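PDB 4Q6Z: penicillin-binding protein activator LpoB from Escherichia coli, which probably regulates peptidoglycan synthesis from the outer membrane by activating penicillin-binding protein 1B, and is represented here by its C-terminal domain. Local coordinates for residues 24-29 / 96-101. Residues are numbered along the deposited sequence; the frame is centred on the assembly and turned at random.
Sequences SVLLVD and AHYVLY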
# COMPACT_ATOMS: atom_id res chain seq x y z
N SER A 24 10.73 -7.87 -4.16
CA SER A 24 9.55 -8.63 -3.78
C SER A 24 8.32 -8.17 -4.54
O SER A 24 8.21 -7.02 -4.97
CB SER A 24 9.26 -8.51 -2.29
OG SER A 24 10.29 -9.10 -1.55
N VAL A 25 7.39 -9.09 -4.70
CA VAL A 25 6.14 -8.77 -5.33
C VAL A 25 5.29 -8.22 -4.25
O VAL A 25 5.23 -8.75 -3.17
CB VAL A 25 5.47 -10.01 -5.91
CG1 VAL A 25 4.12 -9.63 -6.50
CG2 VAL A 25 6.38 -10.65 -6.96
N LEU A 26 4.59 -7.15 -4.58
CA LEU A 26 3.96 -6.30 -3.61
C LEU A 26 2.51 -6.08 -4.04
O LEU A 26 2.25 -5.47 -5.08
CB LEU A 26 4.72 -4.98 -3.62
CG LEU A 26 4.61 -4.13 -2.39
CD1 LEU A 26 5.50 -4.75 -1.34
CD2 LEU A 26 5.05 -2.71 -2.71
N LEU A 27 1.57 -6.58 -3.25
CA LEU A 27 0.16 -6.18 -3.40
C LEU A 27 -0.06 -4.81 -2.71
O LEU A 27 -0.00 -4.68 -1.48
CB LEU A 27 -0.79 -7.29 -2.89
CG LEU A 27 -2.32 -7.05 -2.90
CD1 LEU A 27 -2.80 -6.69 -4.28
CD2 LEU A 27 -3.12 -8.23 -2.40
N VAL A 28 -0.26 -3.77 -3.52
CA VAL A 28 -0.31 -2.39 -2.99
C VAL A 28 -1.77 -1.98 -2.76
O VAL A 28 -2.49 -1.72 -3.71
CB VAL A 28 0.31 -1.36 -3.95
CG1 VAL A 28 0.19 0.04 -3.38
CG2 VAL A 28 1.76 -1.69 -4.27
N ASP A 29 -2.18 -1.90 -1.49
CA ASP A 29 -3.54 -1.53 -1.10
C ASP A 29 -3.80 -0.03 -1.33
O ASP A 29 -2.89 0.79 -1.26
CB ASP A 29 -3.75 -1.87 0.36
CG ASP A 29 -5.15 -1.51 0.85
OD1 ASP A 29 -6.10 -1.56 0.06
OD2 ASP A 29 -5.29 -1.17 2.04
N ALA A 96 1.85 -12.85 -4.25
CA ALA A 96 2.42 -11.65 -3.62
C ALA A 96 3.06 -11.98 -2.28
O ALA A 96 2.63 -12.87 -1.57
CB ALA A 96 1.38 -10.57 -3.45
N HIS A 97 4.10 -11.24 -1.97
CA HIS A 97 4.93 -11.53 -0.81
C HIS A 97 4.59 -10.60 0.32
O HIS A 97 4.49 -11.01 1.47
CB HIS A 97 6.42 -11.37 -1.13
CG HIS A 97 7.32 -11.88 -0.06
ND1 HIS A 97 7.18 -13.13 0.51
CD2 HIS A 97 8.37 -11.30 0.58
CE1 HIS A 97 8.11 -13.30 1.43
NE2 HIS A 97 8.85 -12.21 1.49
N TYR A 98 4.43 -9.34 -0.03
CA TYR A 98 4.00 -8.36 0.91
C TYR A 98 2.68 -7.82 0.44
O TYR A 98 2.38 -7.87 -0.73
CB TYR A 98 4.99 -7.23 0.95
CG TYR A 98 6.37 -7.60 1.39
CD1 TYR A 98 6.59 -8.09 2.64
CD2 TYR A 98 7.46 -7.40 0.56
CE1 TYR A 98 7.86 -8.42 3.06
CE2 TYR A 98 8.74 -7.72 0.97
CZ TYR A 98 8.93 -8.23 2.23
OH TYR A 98 10.18 -8.56 2.66
N VAL A 99 1.93 -7.28 1.38
CA VAL A 99 0.85 -6.36 1.10
C VAL A 99 1.24 -5.04 1.73
O VAL A 99 1.69 -5.01 2.88
CB VAL A 99 -0.48 -6.83 1.72
CG1 VAL A 99 -1.58 -5.83 1.43
CG2 VAL A 99 -0.87 -8.21 1.21
N LEU A 100 1.07 -3.95 1.00
CA LEU A 100 1.40 -2.63 1.55
C LEU A 100 0.16 -1.82 1.86
O LEU A 100 -0.57 -1.45 0.96
CB LEU A 100 2.28 -1.85 0.60
CG LEU A 100 2.65 -0.49 1.18
CD1 LEU A 100 3.63 -0.65 2.35
CD2 LEU A 100 3.25 0.38 0.09
N TYR A 101 -0.06 -1.57 3.15
CA TYR A 101 -1.10 -0.64 3.58
C TYR A 101 -0.60 0.74 3.71
O TYR A 101 0.57 0.96 3.94
CB TYR A 101 -1.67 -1.06 4.90
CG TYR A 101 -2.34 -2.39 4.77
CD1 TYR A 101 -3.62 -2.47 4.26
CD2 TYR A 101 -1.69 -3.56 5.13
CE1 TYR A 101 -4.28 -3.68 4.15
CE2 TYR A 101 -2.33 -4.78 5.04
CZ TYR A 101 -3.63 -4.84 4.54
OH TYR A 101 -4.29 -6.05 4.44
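L27 and V99 face each other at 4.6 Å between their CA atoms, the tightest of three parallel bridges (L26–Y98, L27–V99, V28–L100) that join strands 25-35 and 98-106 as parallel neighbours in the mixed sheet of this mixed alpha-beta domain, 98-106 being its middle strand. The short axes diverge by 35°, a marked twist, and helices 41-53, 63-73 and 84-93 occur in the chain between the two segments.

Five backbone hydrogen bonds carry the pairing. L27 bonds both ways, its N to Y98 O at 2.9 Å and its O from L100 N at 2.8 Å; D29 N then reaches L100 O. At the start of the ladder V25 O accepts two donors: Y98 N, at 3.3 Å, arrives nearly along the C=O axis, whereas H97 N, at 3.0 Å, stands 39° out of the carbonyl plane.

Apolar packing divides between the two faces. On the L27 face, L27 CB rests on A96 CB and V99 CG2, with I90 and A91 of helix 84-93 laid over this side. On the other, L26 carries CG anti to the backbone N, and chi2 then turns the CD1 branch across to Y98 CB; L52 of helix 41-53 touches L26, V28 and L100.

Polar side chains mark both ends. S24 OG comes obliquely to Y98 CE2, but hydrogen-bonds T21 O, while Y98 OH takes T21 N, both bonds going to a residue just before the segment. D29 OD1 accepts from L81 N; its other oxygen, OD2, meets the edge of the Y101 ring at CD1, 3.1 Å away, with carboxylate and ring planes 79° apart.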